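Local structure of PaaA (Enterobacter agglomerans, 5FF5) at residues Leu111-Ile116 / Thr345-Pro350; Asn91-Lys96 / Pro123-Glu128; Val103-Arg108 / Asn199-Val204. The protein takes part in the biosynthesis of pantocin A and, as a ThiF-family (E1-like) enzyme, probably activates its peptide substrate by adenylylation. One frame throughout, in Å; residues are numbered along the deposited sequence.

Contact 1: Leu111-Ile116 / Thr345-Pro350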
# COMPACT_ATOMS: atom_id res chain seq x y z
N LEU A 111 -18.02 -2.28 2.91
CA LEU A 111 -18.20 -2.20 4.36
C LEU A 111 -17.54 -0.97 4.93
O LEU A 111 -18.08 -0.30 5.79
CB LEU A 111 -17.62 -3.41 5.08
CG LEU A 111 -18.21 -4.78 4.80
CD1 LEU A 111 -17.53 -5.78 5.68
CD2 LEU A 111 -19.71 -4.80 4.97
N GLN A 112 -16.35 -0.66 4.43
CA GLN A 112 -15.64 0.51 4.88
C GLN A 112 -16.39 1.80 4.59
O GLN A 112 -16.36 2.72 5.41
CB GLN A 112 -14.26 0.54 4.25
CG GLN A 112 -13.49 1.80 4.50
CD GLN A 112 -12.14 1.77 3.81
OE1 GLN A 112 -11.46 0.73 3.80
NE2 GLN A 112 -11.76 2.89 3.20
N PHE A 113 -17.05 1.89 3.44
CA PHE A 113 -17.88 3.06 3.11
C PHE A 113 -19.04 3.12 4.08
O PHE A 113 -19.37 4.18 4.62
CB PHE A 113 -18.43 3.03 1.67
CG PHE A 113 -17.38 2.87 0.61
CD1 PHE A 113 -16.11 3.39 0.76
CD2 PHE A 113 -17.67 2.14 -0.54
CE1 PHE A 113 -15.17 3.20 -0.21
CE2 PHE A 113 -16.73 1.95 -1.49
CZ PHE A 113 -15.49 2.47 -1.33
N SER A 114 -19.67 1.97 4.30
CA SER A 114 -20.87 1.92 5.13
C SER A 114 -20.58 2.34 6.56
O SER A 114 -21.47 2.76 7.29
CB SER A 114 -21.47 0.52 5.12
OG SER A 114 -22.65 0.48 5.91
N LEU A 115 -19.32 2.23 6.92
CA LEU A 115 -18.88 2.56 8.27
C LEU A 115 -18.80 4.05 8.56
O LEU A 115 -19.21 4.50 9.62
CB LEU A 115 -17.51 1.91 8.51
CG LEU A 115 -17.14 1.60 9.95
CD1 LEU A 115 -18.07 0.51 10.45
CD2 LEU A 115 -15.68 1.17 9.98
N ILE A 116 -18.28 4.83 7.62
CA ILE A 116 -18.15 6.26 7.87
C ILE A 116 -19.31 7.00 7.26
O ILE A 116 -19.72 8.02 7.79
CB ILE A 116 -16.85 6.82 7.34
CG1 ILE A 116 -15.68 6.03 7.92
CG2 ILE A 116 -16.72 8.28 7.76
CD1 ILE A 116 -14.40 6.84 8.01
N THR A 345 -16.21 9.36 -4.27
CA THR A 345 -17.39 8.75 -3.67
C THR A 345 -17.97 9.60 -2.57
O THR A 345 -19.18 9.61 -2.36
CB THR A 345 -17.11 7.34 -3.10
OG1 THR A 345 -16.32 7.42 -1.91
CG2 THR A 345 -16.45 6.44 -4.14
N GLY A 346 -17.11 10.24 -1.80
CA GLY A 346 -17.58 11.08 -0.72
C GLY A 346 -18.01 10.36 0.55
O GLY A 346 -18.77 10.90 1.35
N TYR A 347 -17.55 9.12 0.72
CA TYR A 347 -17.89 8.33 1.91
C TYR A 347 -17.17 8.89 3.12
O TYR A 347 -17.57 8.63 4.22
CB TYR A 347 -17.52 6.86 1.71
CG TYR A 347 -16.07 6.55 2.05
CD1 TYR A 347 -15.06 6.69 1.11
CD2 TYR A 347 -15.73 6.10 3.30
CE1 TYR A 347 -13.75 6.41 1.43
CE2 TYR A 347 -14.43 5.81 3.62
CZ TYR A 347 -13.44 5.97 2.69
OH TYR A 347 -12.13 5.66 3.04
N ASP A 348 -16.13 9.68 2.89
CA ASP A 348 -15.31 10.29 3.94
C ASP A 348 -14.59 11.48 3.33
O ASP A 348 -14.33 11.48 2.14
CB ASP A 348 -14.28 9.28 4.49
CG ASP A 348 -13.45 9.83 5.67
OD1 ASP A 348 -13.84 10.82 6.32
OD2 ASP A 348 -12.34 9.30 5.90
N LYS A 349 -14.23 12.46 4.14
CA LYS A 349 -13.64 13.69 3.63
C LYS A 349 -12.13 13.57 3.32
O LYS A 349 -11.38 12.94 4.06
CB LYS A 349 -13.94 14.82 4.60
CG LYS A 349 -15.48 14.97 4.80
CD LYS A 349 -16.23 14.77 3.44
CE LYS A 349 -17.76 15.06 3.48
NZ LYS A 349 -18.44 14.84 2.13
N PRO A 350 -11.68 14.16 2.21
CA PRO A 350 -10.26 14.04 1.87
C PRO A 350 -9.45 15.19 2.40
O PRO A 350 -9.80 16.35 2.23
CB PRO A 350 -10.25 14.04 0.34
CG PRO A 350 -11.51 14.76 -0.06
CD PRO A 350 -12.40 14.92 1.17
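Tyr347 lays its ring against helix 107-116, where Phe113 meets one face and Gln112 reaches the phenol oxygen. The two aromatic side chains cross at about a right angle, and their ring planes are turned by 52° with centroids 4.8 Å apart, an oblique meeting. Phe113 CD1 makes the closest touch between the two rings, 3.4 Å from Tyr347 CG and displaced toward the rim of the tyrosine ring. CB of Asp348 packs on the opposite face. The tyrosine CG sits between its own backbone N and carbonyl carbon (chi1 85°), which brings the ring against Phe113.

Gln112, its chain extended, crosses Tyr347 at a slant, and its NE2 donates to Tyr347 OH over 2.8 Å. The oxygen lies close to the amide plane, although the bond is distinctly bent, with an angle of 138° at the hydrogen. Beyond the ring, Ile116 directs CG2 at Tyr347 O (3.7 Å), while its CD1 lies 3.8 Å from Asp348 OD2.

This joins the helix to the loop that leaves helix 326-345 through Gly346, whose positive phi turns the chain. Lys342 from that helix forms a salt bridge with Asp348 and a hydrogen bond with Tyr347 OH. Gln112 OE1 is bound by Ser325 of the second subunit, which ties the contact to the dimer interface and holds the glutamine amide from both of its ends. The nearby ammonium and the amide N-H would probably stabilise negative charge on the buried phenol oxygen and so lower its pKa somewhat.

Contact 2: Asn91-Lys96 / Pro123-Glu128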
# COMPACT_ATOMS: atom_id res chain seq x y z
N ASN A 91 -32.77 -3.84 3.62
CA ASN A 91 -32.86 -5.04 2.79
C ASN A 91 -33.55 -4.81 1.44
O ASN A 91 -33.38 -5.60 0.51
CB ASN A 91 -33.61 -6.11 3.59
CG ASN A 91 -34.77 -5.51 4.41
OD1 ASN A 91 -34.53 -4.79 5.39
ND2 ASN A 91 -36.02 -5.79 4.01
N SER A 92 -34.34 -3.74 1.35
CA SER A 92 -35.15 -3.44 0.15
C SER A 92 -34.37 -2.81 -1.01
O SER A 92 -34.92 -2.66 -2.09
CB SER A 92 -36.31 -2.49 0.49
OG SER A 92 -35.86 -1.21 0.91
N PHE A 93 -33.11 -2.46 -0.79
CA PHE A 93 -32.35 -1.73 -1.81
C PHE A 93 -31.44 -2.62 -2.64
O PHE A 93 -30.50 -3.22 -2.13
CB PHE A 93 -31.51 -0.64 -1.15
CG PHE A 93 -30.60 0.10 -2.09
CD1 PHE A 93 -30.95 1.35 -2.56
CD2 PHE A 93 -29.39 -0.45 -2.50
CE1 PHE A 93 -30.11 2.04 -3.41
CE2 PHE A 93 -28.56 0.24 -3.37
CZ PHE A 93 -28.92 1.49 -3.81
N PHE A 94 -31.67 -2.62 -3.95
CA PHE A 94 -30.82 -3.39 -4.84
C PHE A 94 -30.15 -2.46 -5.82
O PHE A 94 -30.71 -1.43 -6.17
CB PHE A 94 -31.65 -4.45 -5.55
CG PHE A 94 -32.42 -5.34 -4.62
CD1 PHE A 94 -31.96 -6.61 -4.31
CD2 PHE A 94 -33.60 -4.90 -4.03
CE1 PHE A 94 -32.67 -7.44 -3.45
CE2 PHE A 94 -34.32 -5.72 -3.17
CZ PHE A 94 -33.84 -6.99 -2.87
N SER A 95 -28.95 -2.78 -6.27
CA SER A 95 -28.25 -1.88 -7.17
C SER A 95 -28.57 -2.22 -8.61
O SER A 95 -28.57 -3.39 -9.00
CB SER A 95 -26.75 -1.95 -6.94
OG SER A 95 -26.09 -1.03 -7.77
N LYS A 96 -28.83 -1.20 -9.43
CA LYS A 96 -29.08 -1.44 -10.84
C LYS A 96 -27.82 -1.21 -11.66
O LYS A 96 -27.82 -1.42 -12.86
CB LYS A 96 -30.19 -0.53 -11.37
CG LYS A 96 -31.30 -0.24 -10.41
CD LYS A 96 -32.39 0.56 -11.09
CE LYS A 96 -33.48 0.89 -10.09
NZ LYS A 96 -34.59 1.66 -10.73
N PRO A 123 -24.63 1.99 1.04
CA PRO A 123 -23.25 1.60 0.76
C PRO A 123 -23.00 1.28 -0.70
O PRO A 123 -21.92 1.57 -1.20
CB PRO A 123 -23.06 0.35 1.61
CG PRO A 123 -23.98 0.56 2.74
CD PRO A 123 -25.20 1.18 2.13
N PHE A 124 -24.00 0.73 -1.37
CA PHE A 124 -23.83 0.40 -2.76
C PHE A 124 -23.64 1.68 -3.57
O PHE A 124 -22.87 1.71 -4.52
CB PHE A 124 -25.03 -0.39 -3.29
CG PHE A 124 -25.04 -1.83 -2.87
CD1 PHE A 124 -23.97 -2.38 -2.20
CD2 PHE A 124 -26.13 -2.63 -3.16
CE1 PHE A 124 -24.00 -3.71 -1.82
CE2 PHE A 124 -26.16 -3.96 -2.80
CZ PHE A 124 -25.09 -4.49 -2.13
N VAL A 125 -24.32 2.76 -3.16
CA VAL A 125 -24.26 4.00 -3.91
C VAL A 125 -22.83 4.47 -4.04
O VAL A 125 -22.42 4.87 -5.12
CB VAL A 125 -25.11 5.10 -3.27
CG1 VAL A 125 -24.56 6.44 -3.60
CG2 VAL A 125 -26.54 4.99 -3.72
N TYR A 126 -22.04 4.33 -2.99
CA TYR A 126 -20.66 4.80 -3.07
C TYR A 126 -19.87 4.08 -4.15
O TYR A 126 -19.16 4.72 -4.94
CB TYR A 126 -19.95 4.65 -1.72
CG TYR A 126 -20.49 5.58 -0.67
CD1 TYR A 126 -20.39 6.94 -0.81
CD2 TYR A 126 -21.11 5.09 0.46
CE1 TYR A 126 -20.89 7.80 0.14
CE2 TYR A 126 -21.61 5.94 1.43
CZ TYR A 126 -21.50 7.29 1.26
OH TYR A 126 -21.99 8.16 2.22
N GLN A 127 -20.01 2.76 -4.20
CA GLN A 127 -19.33 1.93 -5.19
C GLN A 127 -19.81 2.26 -6.59
O GLN A 127 -19.05 2.21 -7.55
CB GLN A 127 -19.56 0.44 -4.90
CG GLN A 127 -18.66 -0.50 -5.68
CD GLN A 127 -17.21 -0.29 -5.34
OE1 GLN A 127 -16.85 -0.25 -4.18
NE2 GLN A 127 -16.37 -0.16 -6.36
N GLU A 128 -21.09 2.59 -6.71
CA GLU A 128 -21.67 3.00 -7.97
C GLU A 128 -20.96 4.25 -8.49
O GLU A 128 -20.66 4.37 -9.67
CB GLU A 128 -23.16 3.26 -7.80
CG GLU A 128 -23.99 2.01 -7.78
CD GLU A 128 -25.45 2.29 -7.56
OE1 GLU A 128 -25.81 3.50 -7.50
OE2 GLU A 128 -26.23 1.32 -7.45
O HOH W 1 -29.44 2.01 -8.18
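Phe93 and Phe124 pass each other in opposite directions where the loop before helix 100-105 runs over the beginning of helix 123-131. CE2 of Phe93 rests 3.6 Å from Phe124 CB, beside the root of that side chain. Phe124 CD2 comes up at the edge of the Phe93 ring, in its plane, 3.8 Å from the same CE2. The phenylalanine in the loop reaches this place with CG anti to its backbone N (chi1 175°), which carries the ring from the chain toward the helix. Further along, its CZ touches Val125 CG2 at 4.2 Å. His122, next to Pro123 in the chain, stacks on Phe93 and also meets the ring of Phe124 with the planes at about 55°, so the three rings form one small aromatic cluster.

Ser95 follows two residues later and faces the same helix. Its hydroxyl accepts from Val97 N, an ST turn, and also from Leu98 N, in the loop that leads to helix 100-105. The methylene of Ser95 packs on the other aromatic, CB lying 3.9 Å from Phe124 CD2.

One turn further along helix 123-131, the extended chain of Glu128 brings its carboxylate to Ser95. The hydroxyl donates to OE2, but the modelled separation of Ser95 OG and Glu128 OE2, 2.4 Å, is doubtful at this resolution. A water makes weak bonds to Glu128 OE2 and to Lys96 N, bridging carboxylate and loop backbone near the protein surface.

Contact 3: Val103-Arg108 / Asn199-Val204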
# COMPACT_ATOMS: atom_id res chain seq x y z
N VAL A 103 -20.39 -6.75 -6.40
CA VAL A 103 -20.84 -6.61 -5.02
C VAL A 103 -20.13 -7.63 -4.14
O VAL A 103 -19.91 -7.40 -2.95
CB VAL A 103 -22.38 -6.79 -4.93
CG1 VAL A 103 -22.81 -7.40 -3.64
CG2 VAL A 103 -23.07 -5.45 -5.12
N GLU A 104 -19.77 -8.76 -4.73
CA GLU A 104 -18.94 -9.71 -4.03
C GLU A 104 -17.51 -9.22 -3.90
O GLU A 104 -17.00 -9.03 -2.79
CB GLU A 104 -18.94 -11.05 -4.75
CG GLU A 104 -18.24 -12.14 -4.01
CD GLU A 104 -18.85 -12.40 -2.65
OE1 GLU A 104 -20.01 -12.00 -2.46
OE2 GLU A 104 -18.14 -12.95 -1.78
N ARG A 105 -16.87 -8.94 -5.05
CA ARG A 105 -15.47 -8.55 -5.05
C ARG A 105 -15.22 -7.26 -4.29
O ARG A 105 -14.15 -7.10 -3.73
CB ARG A 105 -14.90 -8.47 -6.48
CG ARG A 105 -15.59 -7.57 -7.48
CD ARG A 105 -15.04 -7.80 -8.92
NE ARG A 105 -13.58 -7.73 -8.97
CZ ARG A 105 -12.80 -8.55 -9.68
NH1 ARG A 105 -11.49 -8.40 -9.65
NH2 ARG A 105 -13.33 -9.51 -10.42
N TYR A 106 -16.19 -6.35 -4.27
CA TYR A 106 -15.97 -5.04 -3.65
C TYR A 106 -16.48 -5.03 -2.21
O TYR A 106 -16.47 -3.99 -1.54
CB TYR A 106 -16.67 -3.93 -4.44
CG TYR A 106 -16.21 -3.84 -5.88
CD1 TYR A 106 -14.87 -3.96 -6.22
CD2 TYR A 106 -17.13 -3.65 -6.91
CE1 TYR A 106 -14.46 -3.91 -7.52
CE2 TYR A 106 -16.72 -3.58 -8.23
CZ TYR A 106 -15.38 -3.70 -8.53
OH TYR A 106 -14.94 -3.63 -9.85
N ASN A 107 -16.90 -6.19 -1.72
CA ASN A 107 -17.64 -6.23 -0.46
C ASN A 107 -16.99 -5.54 0.72
O ASN A 107 -17.59 -4.68 1.35
CB ASN A 107 -17.89 -7.68 -0.05
CG ASN A 107 -18.73 -7.78 1.19
OD1 ASN A 107 -18.22 -7.81 2.29
ND2 ASN A 107 -20.04 -7.81 1.00
N ARG A 108 -15.75 -5.89 1.02
CA ARG A 108 -15.14 -5.41 2.24
C ARG A 108 -14.89 -3.91 2.18
O ARG A 108 -14.97 -3.23 3.20
CB ARG A 108 -13.82 -6.12 2.53
CG ARG A 108 -13.84 -7.64 2.68
CD ARG A 108 -14.85 -8.17 3.71
NE ARG A 108 -14.68 -9.62 3.87
CZ ARG A 108 -15.45 -10.56 3.34
NH1 ARG A 108 -16.51 -10.27 2.62
NH2 ARG A 108 -15.14 -11.83 3.56
N ASN A 199 -9.12 -7.29 -12.61
CA ASN A 199 -10.51 -6.87 -12.54
C ASN A 199 -11.07 -6.71 -13.94
O ASN A 199 -10.79 -5.74 -14.62
CB ASN A 199 -10.64 -5.57 -11.75
CG ASN A 199 -12.07 -5.22 -11.42
OD1 ASN A 199 -13.01 -5.83 -11.96
ND2 ASN A 199 -12.26 -4.21 -10.58
N GLU A 200 -11.88 -7.67 -14.34
CA GLU A 200 -12.42 -7.78 -15.68
C GLU A 200 -13.55 -6.77 -15.90
O GLU A 200 -14.07 -6.63 -17.00
CB GLU A 200 -12.93 -9.21 -15.84
CG GLU A 200 -13.59 -9.62 -17.13
CD GLU A 200 -14.01 -11.11 -17.09
OE1 GLU A 200 -13.35 -11.91 -16.37
OE2 GLU A 200 -15.01 -11.47 -17.75
N ASN A 201 -13.95 -6.07 -14.84
CA ASN A 201 -15.04 -5.11 -14.94
C ASN A 201 -14.60 -3.70 -15.28
O ASN A 201 -15.42 -2.82 -15.54
CB ASN A 201 -15.82 -5.08 -13.63
CG ASN A 201 -16.23 -6.45 -13.19
OD1 ASN A 201 -16.27 -6.74 -12.01
ND2 ASN A 201 -16.50 -7.31 -14.15
N VAL A 202 -13.29 -3.48 -15.24
CA VAL A 202 -12.72 -2.20 -15.60
C VAL A 202 -12.49 -2.07 -17.11
O VAL A 202 -11.91 -2.96 -17.72
CB VAL A 202 -11.40 -1.99 -14.88
CG1 VAL A 202 -10.79 -0.64 -15.26
CG2 VAL A 202 -11.62 -2.07 -13.41
N HIS A 203 -12.97 -0.99 -17.72
CA HIS A 203 -12.71 -0.73 -19.14
C HIS A 203 -11.40 0.01 -19.28
O HIS A 203 -11.21 1.04 -18.66
CB HIS A 203 -13.83 0.10 -19.79
CG HIS A 203 -15.20 -0.46 -19.58
ND1 HIS A 203 -16.15 0.16 -18.80
CD2 HIS A 203 -15.77 -1.59 -20.05
CE1 HIS A 203 -17.25 -0.57 -18.79
NE2 HIS A 203 -17.05 -1.64 -19.54
N VAL A 204 -10.52 -0.47 -20.14
CA VAL A 204 -9.25 0.22 -20.32
C VAL A 204 -9.07 0.78 -21.75
O VAL A 204 -9.07 0.06 -22.75
CB VAL A 204 -8.09 -0.70 -19.96
CG1 VAL A 204 -6.78 0.05 -20.10
CG2 VAL A 204 -8.26 -1.19 -18.56
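An Asx turn opened by Asn199, at the end of helix 187-198, receives the side chains of Arg105 and Tyr106 from the break between helices 100-105 and 107-116. Asn199 OD1 accepts from Asn201 N over 3.0 Å, with the donor lying well above the carbonyl plane. The same residues begin a type I beta turn that runs to Val202.

One face and both polar atoms of the Asn199 amide are engaged. Its plane lies only 3° from that of the Arg105 guanidinium, and the two groups stack, with OD1 3.5 Å above the guanidinium plane and over its centre. ND2 donates to Tyr106 OH at 2.8 Å in a nearly straight bond (170°). The phenol oxygen lies in the amide plane, while ND2 arrives at the edge of the tyrosine ring. A second bond from ND2, to Ala152 O, helps fix the rotation of the amide.

In the Rossmann-type fold this turn completes the beta-alpha-beta crossover from strand 158-162 through helix 187-198 to strand 203-207, the outermost parallel strand of the sheet within the chain. Tyr106 stands at the N-cap position of helix 107-116, and the contact joins the junction of the two helices to the turn leading into that edge strand.

Arg105 bends at chi3 (-51°), which turns its head group over the asparagine. NH2 forms a salt bridge with Glu101 and NH1 a weak hydrogen bond with Tyr198 O. Nearer the backbone, Arg105 CG lies over the centre of the Tyr106 ring, and Arg105 CD is 3.5 Å from Asn201 OD1. Ile172 of the second subunit packs against Arg105.

Overall arrangement
Helix 107-116 is shared by contacts 1 and 3: contact 1 uses its C-terminal half and contact 3 its start, their centres about 18 Å apart. The centre of contact 2 lies about 14 Å from each of the other two, and its helix 123-131 packs on both. Gln127 and Phe124 pack on Tyr106 and Val103 of contact 3, whereas Tyr126 and Pro123 lean on Tyr347 and Ser114 of contact 1. Contacts 1 and 3 also touch the second subunit; contact 2 does not. A glycerol about 5 Å from the Phe124 side chain and a sulfate weakly paired, at long range, with Arg108 both probably come from the crystallisation liquor.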